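Local coordinates for protein sarcosine oxidase (Pyrococcus horikoshii, PDB 1Y56) that probably catalyses the FAD-dependent oxidation of L-proline as the beta subunit of an L-proline dehydrogenase that also carries FMN, at residues L2-G12 / I191-T201; G174-I182 / I321-I329. All coordinates share one frame; numbering follows the deposited sequence.

Contact 1: residues L2-G12 / I191-T201. With FAD (flavin-adenine dinucleotide), chain I.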
loop_
_atom_site.group_PDB
_atom_site.type_symbol
_atom_site.label_atom_id
_atom_site.label_comp_id
_atom_site.label_asym_id
_atom_site.label_seq_id
_atom_site.Cartn_x
_atom_site.Cartn_y
_atom_site.Cartn_z
ATOM N N LEU B 2 -11.800 -28.218 -31.373
ATOM C CA LEU B 2 -12.675 -29.009 -30.443
ATOM C C LEU B 2 -13.849 -29.655 -31.187
ATOM O O LEU B 2 -14.754 -28.951 -31.647
ATOM C CB LEU B 2 -13.189 -28.132 -29.286
ATOM C CG LEU B 2 -13.946 -28.680 -28.048
ATOM C CD1 LEU B 2 -15.452 -28.835 -28.270
ATOM C CD2 LEU B 2 -13.350 -29.960 -27.425
ATOM N N PRO B 3 -13.838 -31.001 -31.307
ATOM C CA PRO B 3 -14.914 -31.716 -31.965
ATOM C C PRO B 3 -16.133 -31.623 -31.088
ATOM O O PRO B 3 -16.022 -31.223 -29.935
ATOM C CB PRO B 3 -14.409 -33.156 -31.992
ATOM C CG PRO B 3 -13.496 -33.251 -30.855
ATOM C CD PRO B 3 -12.810 -31.928 -30.807
ATOM N N GLU B 4 -17.295 -31.979 -31.608
ATOM C CA GLU B 4 -18.481 -31.918 -30.772
ATOM C C GLU B 4 -19.182 -33.258 -30.639
ATOM O O GLU B 4 -20.017 -33.440 -29.741
ATOM C CB GLU B 4 -19.413 -30.795 -31.220
ATOM C CG GLU B 4 -19.563 -30.661 -32.708
ATOM C CD GLU B 4 -20.917 -31.133 -33.161
ATOM O OE1 GLU B 4 -21.288 -32.290 -32.837
ATOM O OE2 GLU B 4 -21.615 -30.337 -33.835
ATOM N N LYS B 5 -18.812 -34.184 -31.523
ATOM C CA LYS B 5 -19.176 -35.588 -31.404
ATOM C C LYS B 5 -17.935 -36.428 -31.651
ATOM O O LYS B 5 -17.058 -36.027 -32.403
ATOM C CB LYS B 5 -20.283 -35.951 -32.397
ATOM C CG LYS B 5 -20.904 -37.333 -32.150
ATOM C CD LYS B 5 -22.328 -37.478 -32.725
ATOM C CE LYS B 5 -23.396 -36.909 -31.774
ATOM N NZ LYS B 5 -24.777 -37.406 -32.077
ATOM N N SER B 6 -17.850 -37.574 -30.982
ATOM C CA SER B 6 -16.778 -38.543 -31.205
ATOM C C SER B 6 -17.222 -39.930 -30.748
ATOM O O SER B 6 -17.744 -40.093 -29.647
ATOM C CB SER B 6 -15.486 -38.129 -30.492
ATOM O OG SER B 6 -14.418 -39.024 -30.774
ATOM N N GLU B 7 -17.020 -40.921 -31.612
ATOM C CA GLU B 7 -17.411 -42.297 -31.344
ATOM C C GLU B 7 -16.808 -42.751 -30.015
ATOM O O GLU B 7 -17.526 -43.231 -29.132
ATOM C CB GLU B 7 -16.968 -43.188 -32.516
ATOM C CG GLU B 7 -17.058 -44.712 -32.305
ATOM C CD GLU B 7 -18.447 -45.301 -32.594
ATOM O OE1 GLU B 7 -19.373 -44.531 -32.949
ATOM O OE2 GLU B 7 -18.607 -46.544 -32.465
ATOM N N ILE B 8 -15.493 -42.561 -29.884
ATOM C CA ILE B 8 -14.736 -42.913 -28.683
ATOM C C ILE B 8 -13.953 -41.705 -28.150
ATOM O O ILE B 8 -13.311 -40.975 -28.917
ATOM C CB ILE B 8 -13.742 -44.060 -28.963
ATOM C CG1 ILE B 8 -14.455 -45.265 -29.572
ATOM C CG2 ILE B 8 -13.025 -44.474 -27.688
ATOM C CD1 ILE B 8 -13.510 -46.301 -30.145
ATOM N N VAL B 9 -14.006 -41.508 -26.831
ATOM C CA VAL B 9 -13.211 -40.484 -26.163
ATOM C C VAL B 9 -12.279 -41.144 -25.154
ATOM O O VAL B 9 -12.749 -41.743 -24.191
ATOM C CB VAL B 9 -14.124 -39.475 -25.428
ATOM C CG1 VAL B 9 -13.318 -38.614 -24.467
ATOM C CG2 VAL B 9 -14.889 -38.610 -26.415
ATOM N N VAL B 10 -10.971 -41.055 -25.385
ATOM C CA VAL B 10 -9.973 -41.514 -24.403
ATOM C C VAL B 10 -9.568 -40.336 -23.530
ATOM O O VAL B 10 -9.165 -39.293 -24.042
ATOM C CB VAL B 10 -8.691 -42.145 -25.062
ATOM C CG1 VAL B 10 -7.525 -42.251 -24.064
ATOM C CG2 VAL B 10 -8.986 -43.511 -25.628
ATOM N N ILE B 11 -9.684 -40.492 -22.214
ATOM C CA ILE B 11 -9.273 -39.429 -21.306
ATOM C C ILE B 11 -7.854 -39.697 -20.823
ATOM O O ILE B 11 -7.567 -40.774 -20.282
ATOM C CB ILE B 11 -10.229 -39.252 -20.116
ATOM C CG1 ILE B 11 -11.653 -39.009 -20.604
ATOM C CG2 ILE B 11 -9.801 -38.061 -19.296
ATOM C CD1 ILE B 11 -12.702 -39.120 -19.521
ATOM N N GLY B 12 -6.977 -38.713 -21.032
ATOM C CA GLY B 12 -5.563 -38.836 -20.701
ATOM C C GLY B 12 -4.703 -39.092 -21.925
ATOM O O GLY B 12 -4.963 -40.018 -22.686
ATOM N N ILE B 191 -18.892 -29.427 -24.254
ATOM C CA ILE B 191 -19.185 -30.851 -24.106
ATOM C C ILE B 191 -18.918 -31.571 -25.423
ATOM O O ILE B 191 -19.111 -30.998 -26.488
ATOM C CB ILE B 191 -20.618 -31.136 -23.470
ATOM C CG1 ILE B 191 -21.547 -31.961 -24.391
ATOM C CG2 ILE B 191 -21.253 -29.847 -22.885
ATOM C CD1 ILE B 191 -22.495 -31.150 -25.350
ATOM N N ILE B 192 -18.423 -32.801 -25.345
ATOM C CA ILE B 192 -18.272 -33.643 -26.526
ATOM C C ILE B 192 -19.249 -34.789 -26.402
ATOM O O ILE B 192 -19.255 -35.487 -25.388
ATOM C CB ILE B 192 -16.860 -34.223 -26.649
ATOM C CG1 ILE B 192 -15.846 -33.101 -26.805
ATOM C CG2 ILE B 192 -16.764 -35.160 -27.846
ATOM C CD1 ILE B 192 -14.407 -33.545 -26.699
ATOM N N LYS B 193 -20.075 -34.979 -27.427
ATOM C CA LYS B 193 -20.988 -36.118 -27.461
ATOM C C LYS B 193 -20.262 -37.416 -27.776
ATOM O O LYS B 193 -19.506 -37.487 -28.746
ATOM C CB LYS B 193 -22.112 -35.897 -28.468
ATOM C CG LYS B 193 -23.414 -35.442 -27.840
ATOM C CD LYS B 193 -23.431 -33.940 -27.533
ATOM C CE LYS B 193 -23.693 -33.111 -28.791
ATOM N NZ LYS B 193 -24.746 -33.734 -29.653
ATOM N N THR B 194 -20.505 -38.432 -26.950
ATOM C CA THR B 194 -19.916 -39.753 -27.124
ATOM C C THR B 194 -20.704 -40.810 -26.342
ATOM O O THR B 194 -21.377 -40.504 -25.366
ATOM C CB THR B 194 -18.437 -39.763 -26.676
ATOM O OG1 THR B 194 -17.838 -41.035 -26.983
ATOM C CG2 THR B 194 -18.317 -39.469 -25.184
ATOM N N GLY B 195 -20.621 -42.058 -26.774
ATOM C CA GLY B 195 -21.252 -43.138 -26.034
ATOM C C GLY B 195 -20.239 -44.051 -25.379
ATOM O O GLY B 195 -20.589 -44.817 -24.486
ATOM N N ILE B 196 -18.985 -43.960 -25.822
ATOM C CA ILE B 196 -17.893 -44.807 -25.333
ATOM C C ILE B 196 -16.734 -43.960 -24.806
ATOM O O ILE B 196 -16.143 -43.167 -25.564
ATOM C CB ILE B 196 -17.343 -45.698 -26.462
ATOM C CG1 ILE B 196 -18.468 -46.508 -27.123
ATOM C CG2 ILE B 196 -16.202 -46.584 -25.957
ATOM C CD1 ILE B 196 -18.116 -46.994 -28.537
ATOM N N VAL B 197 -16.401 -44.121 -23.520
ATOM C CA VAL B 197 -15.236 -43.418 -22.955
ATOM C C VAL B 197 -14.238 -44.363 -22.284
ATOM O O VAL B 197 -14.638 -45.387 -21.704
ATOM C CB VAL B 197 -15.608 -42.231 -22.000
ATOM C CG1 VAL B 197 -16.945 -41.614 -22.369
ATOM C CG2 VAL B 197 -15.627 -42.662 -20.571
ATOM N N VAL B 198 -12.949 -44.018 -22.389
ATOM C CA VAL B 198 -11.875 -44.778 -21.745
ATOM C C VAL B 198 -11.117 -43.913 -20.751
ATOM O O VAL B 198 -10.567 -42.876 -21.125
ATOM C CB VAL B 198 -10.860 -45.348 -22.764
ATOM C CG1 VAL B 198 -9.701 -46.035 -22.038
ATOM C CG2 VAL B 198 -11.538 -46.317 -23.708
ATOM N N ASN B 199 -11.088 -44.351 -19.495
ATOM C CA ASN B 199 -10.347 -43.666 -18.444
ATOM C C ASN B 199 -8.885 -44.129 -18.394
ATOM O O ASN B 199 -8.581 -45.218 -17.877
ATOM C CB ASN B 199 -11.039 -43.879 -17.093
ATOM C CG ASN B 199 -10.300 -43.236 -15.930
ATOM O OD1 ASN B 199 -10.500 -43.626 -14.785
ATOM N ND2 ASN B 199 -9.462 -42.243 -16.212
ATOM N N ALA B 200 -7.990 -43.299 -18.937
ATOM C CA ALA B 200 -6.563 -43.585 -18.894
ATOM C C ALA B 200 -5.812 -42.421 -18.251
ATOM O O ALA B 200 -5.026 -41.724 -18.902
ATOM C CB ALA B 200 -6.035 -43.878 -20.271
ATOM N N THR B 201 -6.057 -42.215 -16.964
ATOM C CA THR B 201 -5.483 -41.090 -16.265
ATOM C C THR B 201 -4.761 -41.598 -15.026
ATOM O O THR B 201 -4.877 -40.998 -13.958
ATOM C CB THR B 201 -6.596 -40.086 -15.835
ATOM O OG1 THR B 201 -7.540 -40.744 -14.981
ATOM C CG2 THR B 201 -7.334 -39.522 -17.042
HETATM P PA FAD I . 0.154 -40.664 -17.308
HETATM O O1A FAD I . 0.141 -39.941 -15.995
HETATM O O2A FAD I . 1.418 -40.639 -18.127
HETATM O O5B FAD I . -1.096 -40.159 -18.177
HETATM C C5B FAD I . -2.304 -39.746 -17.559
HETATM C C4B FAD I . -2.671 -38.411 -18.177
HETATM O O4B FAD I . -4.029 -38.112 -17.873
HETATM C C3B FAD I . -1.832 -37.253 -17.641
HETATM O O3B FAD I . -1.030 -36.704 -18.700
HETATM C C2B FAD I . -2.850 -36.254 -17.117
HETATM O O2B FAD I . -2.631 -34.920 -17.547
HETATM C C1B FAD I . -4.139 -36.703 -17.751
HETATM N N9A FAD I . -5.314 -36.289 -16.955
HETATM C C8A FAD I . -5.502 -36.407 -15.628
HETATM N N7A FAD I . -6.708 -35.873 -15.321
HETATM C C5A FAD I . -7.263 -35.424 -16.465
HETATM C C6A FAD I . -8.469 -34.806 -16.779
HETATM N N6A FAD I . -9.379 -34.538 -15.809
HETATM N N1A FAD I . -8.727 -34.477 -18.059
HETATM C C2A FAD I . -7.839 -34.736 -19.043
HETATM N N3A FAD I . -6.666 -35.333 -18.773
HETATM C C4A FAD I . -6.372 -35.688 -17.493
HETATM N N1 FAD I . 7.077 -47.540 -16.108
HETATM C C2 FAD I . 7.748 -48.446 -16.844
HETATM O O2 FAD I . 7.098 -49.242 -17.546
HETATM N N3 FAD I . 9.093 -48.522 -16.849
HETATM C C4 FAD I . 9.860 -47.688 -16.120
HETATM O O4 FAD I . 11.111 -47.769 -16.145
HETATM C C4X FAD I . 9.245 -46.732 -15.321
HETATM N N5 FAD I . 9.945 -45.858 -14.553
HETATM C C5X FAD I . 9.299 -44.932 -13.797
HETATM C C6 FAD I . 10.057 -44.047 -13.021
HETATM C C7 FAD I . 9.428 -43.075 -12.236
HETATM C C7M FAD I . 10.261 -42.128 -11.402
HETATM C C8 FAD I . 8.027 -43.000 -12.233
HETATM C C8M FAD I . 7.306 -41.996 -11.421
HETATM C C9 FAD I . 7.269 -43.880 -13.004
HETATM C C9A FAD I . 7.890 -44.848 -13.794
HETATM N N10 FAD I . 7.131 -45.686 -14.532
HETATM C C10 FAD I . 7.756 -46.673 -15.333
HETATM C "C1'" FAD I . 5.676 -45.591 -14.485
HETATM C "C2'" FAD I . 5.134 -45.014 -15.765
HETATM O "O2'" FAD I . 5.530 -43.650 -15.817
HETATM C "C3'" FAD I . 3.625 -45.078 -15.711
HETATM O "O3'" FAD I . 3.214 -46.429 -15.465
HETATM C "C4'" FAD I . 3.044 -44.592 -17.027
HETATM O "O4'" FAD I . 3.473 -43.251 -17.324
HETATM C "C5'" FAD I . 1.528 -44.630 -16.986
HETATM O "O5'" FAD I . 1.107 -43.950 -18.160
HETATM P P FAD I . -0.356 -43.336 -18.199
HETATM O O1P FAD I . -1.289 -44.384 -17.651
HETATM O O2P FAD I . -0.543 -42.758 -19.572
HETATM O O3P FAD I . -0.235 -42.201 -17.060
#
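From Ile8 to Ile11 the backbone runs parallel to strand 196-199, the short axes 4.7 Å apart and inclined by 15°. Val9 N donates to Ile196 O, Val9 O accepts from Val198 N, and Ile11 bonds through its N to Val198 O and through its O to Ala200 N. Ahead of strand 8-11, Lys5 is bridged to Lys193 of strand 190-193: Lys193 N gives a hydrogen bond to Glu4 O, and Ser6 N donates to Lys193 O from almost directly beyond the carbonyl, 2.8 Å away.

Ile192 is the apolar anchor at this end. Its CD1 lies 3.8 Å from Leu2 CD2, its CG1 leans on the Pro3 carbonyl, and its CG2, anti to the backbone N (CG1 at chi1 -62°), approaches Val9 CG2. Replacing Ile192 by alanine would remove CG1, CG2 and CD1 and is likely to leave Leu2 and Pro3 without their apolar partner and a gap beside Val9. Next to it, Val9 CG2 also rests 3.7 Å from both Thr194 CB and CG2. The hydroxyl of Thr194, turned anti to its own N by chi1 of -174°, stands 2.8 Å from Ser6 O, with Ile196 O a competing acceptor. Val10 and Val198 lie side by side on the other face of the sheet.

At the C-terminal end, Ile11 CG2 packs 3.6 Å from Thr201 CG2 and faces the FAD adenine at C2A, while Gly12 CA comes within 3.3 Å of the ribose oxygen O4B. Gly12 opens a GxGxxG pattern, consistent with the Rossmann-type dinucleotide fold of this family. Backbone bonds and aliphatic packing thus fix the strand ends that carry the adenosine, whereas at the outer end the Ile192 packing lies beside two like charges, Lys5 NZ and Lys193 NZ, 4.4 Å apart.

Contact 2: residues G174-I182 / I321-I329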
loop_
_atom_site.group_PDB
_atom_site.type_symbol
_atom_site.label_atom_id
_atom_site.label_comp_id
_atom_site.label_asym_id
_atom_site.label_seq_id
_atom_site.Cartn_x
_atom_site.Cartn_y
_atom_site.Cartn_z
ATOM N N GLY B 174 -16.660 -33.349 -16.106
ATOM C CA GLY B 174 -17.861 -34.141 -15.825
ATOM C C GLY B 174 -18.327 -35.047 -16.959
ATOM O O GLY B 174 -17.667 -35.163 -17.998
ATOM N N PHE B 175 -19.464 -35.704 -16.753
ATOM C CA PHE B 175 -20.073 -36.549 -17.769
ATOM C C PHE B 175 -21.553 -36.242 -17.873
ATOM O O PHE B 175 -22.210 -36.024 -16.860
ATOM C CB PHE B 175 -19.932 -38.023 -17.398
ATOM C CG PHE B 175 -18.531 -38.544 -17.475
ATOM C CD1 PHE B 175 -18.022 -39.027 -18.671
ATOM C CD2 PHE B 175 -17.727 -38.575 -16.349
ATOM C CE1 PHE B 175 -16.725 -39.522 -18.746
ATOM C CE2 PHE B 175 -16.429 -39.071 -16.417
ATOM C CZ PHE B 175 -15.928 -39.544 -17.619
ATOM N N LEU B 176 -22.078 -36.227 -19.095
ATOM C CA LEU B 176 -23.515 -36.248 -19.302
ATOM C C LEU B 176 -23.943 -37.695 -19.366
ATOM O O LEU B 176 -23.652 -38.396 -20.333
ATOM C CB LEU B 176 -23.892 -35.550 -20.599
ATOM C CG LEU B 176 -24.085 -34.041 -20.531
ATOM C CD1 LEU B 176 -22.731 -33.322 -20.513
ATOM C CD2 LEU B 176 -24.958 -33.569 -21.701
ATOM N N ILE B 177 -24.608 -38.148 -18.312
ATOM C CA ILE B 177 -25.106 -39.515 -18.251
ATOM C C ILE B 177 -26.622 -39.490 -18.195
ATOM O O ILE B 177 -27.199 -38.988 -17.235
ATOM C CB ILE B 177 -24.519 -40.288 -17.052
ATOM C CG1 ILE B 177 -22.999 -40.409 -17.203
ATOM C CG2 ILE B 177 -25.163 -41.667 -16.935
ATOM C CD1 ILE B 177 -22.293 -40.907 -15.970
ATOM N N GLU B 178 -27.253 -40.011 -19.244
ATOM C CA GLU B 178 -28.718 -40.061 -19.346
ATOM C C GLU B 178 -29.290 -41.118 -18.425
ATOM O O GLU B 178 -29.552 -40.848 -17.249
ATOM C CB GLU B 178 -29.162 -40.354 -20.782
ATOM C CG GLU B 178 -30.505 -39.729 -21.175
ATOM C CD GLU B 178 -30.381 -38.239 -21.509
ATOM O OE1 GLU B 178 -30.784 -37.850 -22.635
ATOM O OE2 GLU B 178 -29.877 -37.466 -20.655
ATOM N N ASN B 179 -29.496 -42.322 -18.948
ATOM C CA ASN B 179 -29.997 -43.374 -18.089
ATOM C C ASN B 179 -28.810 -44.004 -17.401
ATOM O O ASN B 179 -28.328 -43.486 -16.394
ATOM C CB ASN B 179 -30.826 -44.395 -18.859
ATOM C CG ASN B 179 -32.058 -44.829 -18.086
ATOM O OD1 ASN B 179 -32.325 -46.025 -17.938
ATOM N ND2 ASN B 179 -32.813 -43.854 -17.578
ATOM N N ASN B 180 -28.326 -45.105 -17.946
ATOM C CA ASN B 180 -26.989 -45.526 -17.621
ATOM C C ASN B 180 -26.136 -45.419 -18.871
ATOM O O ASN B 180 -25.075 -46.017 -18.956
ATOM C CB ASN B 180 -26.993 -46.923 -17.009
ATOM C CG ASN B 180 -27.485 -46.920 -15.557
ATOM O OD1 ASN B 180 -27.436 -45.891 -14.873
ATOM N ND2 ASN B 180 -27.951 -48.074 -15.083
ATOM N N GLU B 181 -26.628 -44.634 -19.829
ATOM C CA GLU B 181 -25.914 -44.298 -21.047
ATOM C C GLU B 181 -25.030 -43.088 -20.828
ATOM O O GLU B 181 -25.493 -42.071 -20.334
ATOM C CB GLU B 181 -26.905 -43.950 -22.167
ATOM C CG GLU B 181 -26.946 -44.919 -23.351
ATOM C CD GLU B 181 -27.551 -46.272 -22.985
ATOM O OE1 GLU B 181 -28.760 -46.318 -22.655
ATOM O OE2 GLU B 181 -26.818 -47.289 -23.032
ATOM N N ILE B 182 -23.761 -43.194 -21.203
ATOM C CA ILE B 182 -22.939 -42.012 -21.386
ATOM C C ILE B 182 -23.496 -41.286 -22.611
ATOM O O ILE B 182 -23.820 -41.915 -23.616
ATOM C CB ILE B 182 -21.455 -42.375 -21.642
ATOM C CG1 ILE B 182 -20.850 -43.071 -20.427
ATOM C CG2 ILE B 182 -20.629 -41.131 -22.004
ATOM C CD1 ILE B 182 -19.545 -43.787 -20.727
ATOM N N ILE B 321 -16.400 -51.360 -17.498
ATOM C CA ILE B 321 -17.286 -51.186 -16.370
ATOM C C ILE B 321 -18.695 -51.280 -16.927
ATOM O O ILE B 321 -19.092 -50.505 -17.808
ATOM C CB ILE B 321 -17.048 -49.853 -15.663
ATOM C CG1 ILE B 321 -15.587 -49.757 -15.190
ATOM C CG2 ILE B 321 -18.068 -49.650 -14.531
ATOM C CD1 ILE B 321 -15.154 -50.822 -14.192
ATOM N N GLU B 322 -19.439 -52.247 -16.403
ATOM C CA GLU B 322 -20.691 -52.692 -17.012
ATOM C C GLU B 322 -21.897 -51.794 -16.703
ATOM O O GLU B 322 -22.800 -51.637 -17.539
ATOM C CB GLU B 322 -20.977 -54.135 -16.587
ATOM C CG GLU B 322 -21.606 -54.988 -17.675
ATOM C CD GLU B 322 -20.606 -55.438 -18.745
ATOM O OE1 GLU B 322 -19.479 -55.850 -18.379
ATOM O OE2 GLU B 322 -20.956 -55.395 -19.949
ATOM N N GLU B 323 -21.898 -51.207 -15.509
ATOM C CA GLU B 323 -23.044 -50.432 -15.022
ATOM C C GLU B 323 -23.087 -49.006 -15.565
ATOM O O GLU B 323 -24.109 -48.321 -15.446
ATOM C CB GLU B 323 -23.137 -50.459 -13.488
ATOM C CG GLU B 323 -21.809 -50.634 -12.768
ATOM C CD GLU B 323 -21.272 -52.076 -12.794
ATOM O OE1 GLU B 323 -20.153 -52.300 -12.294
ATOM O OE2 GLU B 323 -21.951 -52.989 -13.308
ATOM N N LEU B 324 -21.985 -48.559 -16.154
ATOM C CA LEU B 324 -22.030 -47.360 -16.973
ATOM C C LEU B 324 -21.827 -47.782 -18.408
ATOM O O LEU B 324 -20.883 -48.514 -18.723
ATOM C CB LEU B 324 -20.990 -46.322 -16.552
ATOM C CG LEU B 324 -21.041 -44.984 -17.309
ATOM C CD1 LEU B 324 -22.436 -44.367 -17.321
ATOM C CD2 LEU B 324 -20.046 -43.995 -16.736
ATOM N N ASN B 325 -22.729 -47.338 -19.276
ATOM C CA ASN B 325 -22.706 -47.840 -20.638
ATOM C C ASN B 325 -21.699 -47.230 -21.582
ATOM O O ASN B 325 -21.895 -46.164 -22.195
ATOM C CB ASN B 325 -24.078 -48.112 -21.235
ATOM C CG ASN B 325 -24.507 -49.538 -20.993
ATOM O OD1 ASN B 325 -24.634 -49.967 -19.844
ATOM N ND2 ASN B 325 -24.680 -50.303 -22.070
ATOM N N ASP B 326 -20.605 -47.999 -21.607
ATOM C CA ASP B 326 -19.422 -47.928 -22.459
ATOM C C ASP B 326 -18.298 -47.168 -21.773
ATOM O O ASP B 326 -17.587 -46.362 -22.380
ATOM C CB ASP B 326 -19.758 -47.488 -23.883
ATOM C CG ASP B 326 -20.969 -48.247 -24.452
ATOM O OD1 ASP B 326 -21.104 -49.471 -24.187
ATOM O OD2 ASP B 326 -21.797 -47.601 -25.146
ATOM N N TYR B 327 -18.151 -47.473 -20.485
ATOM C CA TYR B 327 -17.067 -46.957 -19.674
ATOM C C TYR B 327 -16.005 -48.028 -19.559
ATOM O O TYR B 327 -16.304 -49.173 -19.226
ATOM C CB TYR B 327 -17.568 -46.576 -18.284
ATOM C CG TYR B 327 -16.567 -45.815 -17.451
ATOM C CD1 TYR B 327 -16.205 -44.523 -17.786
ATOM C CD2 TYR B 327 -15.997 -46.380 -16.314
ATOM C CE1 TYR B 327 -15.288 -43.799 -17.027
ATOM C CE2 TYR B 327 -15.072 -45.662 -15.538
ATOM C CZ TYR B 327 -14.727 -44.363 -15.907
ATOM O OH TYR B 327 -13.832 -43.622 -15.164
ATOM N N TYR B 328 -14.766 -47.650 -19.849
ATOM C CA TYR B 328 -13.640 -48.560 -19.691
ATOM C C TYR B 328 -12.577 -47.937 -18.820
ATOM O O TYR B 328 -12.496 -46.717 -18.688
ATOM C CB TYR B 328 -13.025 -48.926 -21.038
ATOM C CG TYR B 328 -13.960 -49.624 -21.991
ATOM C CD1 TYR B 328 -14.909 -48.909 -22.710
ATOM C CD2 TYR B 328 -13.878 -50.995 -22.186
ATOM C CE1 TYR B 328 -15.762 -49.545 -23.587
ATOM C CE2 TYR B 328 -14.716 -51.647 -23.068
ATOM C CZ TYR B 328 -15.662 -50.919 -23.774
ATOM O OH TYR B 328 -16.509 -51.557 -24.666
ATOM N N ILE B 329 -11.754 -48.784 -18.230
ATOM C CA ILE B 329 -10.669 -48.296 -17.424
ATOM C C ILE B 329 -9.382 -49.014 -17.833
ATOM O O ILE B 329 -9.386 -50.223 -18.086
ATOM C CB ILE B 329 -10.989 -48.416 -15.893
ATOM C CG1 ILE B 329 -9.999 -47.588 -15.056
ATOM C CG2 ILE B 329 -11.053 -49.878 -15.457
ATOM C CD1 ILE B 329 -10.429 -47.334 -13.621
#
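Glu323 meets the 174-182 hairpin through its carbonyl oxygen, which lies 3.6 Å from Asn180 CB; its carboxylate turns elsewhere, to Tyr367. Leu324 follows and does most of the apolar work. With CG anti to the backbone N (chi1 -176°), it sends CD1 tip to tip against Ile177 CD1, 3.7 Å away, and over Asn180 O, while the Leu324 and Ile182 side chains cross at about a right angle, CG against CG1. Asn325 supplies the hydrogen bond of the contact: its N donates to Asn180 O at 2.7 Å, nearly in line with the C=O. This makes a single bridge between Glu181 and Asn325, and Glu181 OE2 bends back to 3.4 Å from Asn325 CB. Leu324 to Tyr327 forms a type II turn, in which the Asp326 carbonyl oxygen touches Ile182 CD1. Tyr327 then sets its ring obliquely against Phe175, Tyr327 CE1 4.3 Å from Phe175 CZ, with the tyrosine hydroxyl bonded to Asn209 of helix 205-212.

The hairpin of the three-stranded sheet is therefore joined to the turn before strand 327-331 by one backbone bond beside an apolar cluster of Leu324, Ile177 and Ile182, with the exposed Asn180 and Glu181 toward solvent.

Strand 196-199 of contact 1 and strand 327-331 of contact 2 are parallel neighbours in the mixed sheet that also holds strand 8-11, and the contact centres lie 11 Å apart. Probable hydrogen bonds join them, Val197 N to Asp326 O at 2.8 Å and Asn199 N to Tyr328 O at 2.9 Å. Val197 also packs on Ile182 and Tyr327, tying the hairpin to the sheet. The hairpin continues into strand 190-193, which belongs with 172-177 and 182-187 to the small antiparallel sheet and leads into contact 1. Contact 1 touches FAD directly, whereas contact 2 stands behind it, the Phe175 side chain about 8 Å from the cofactor.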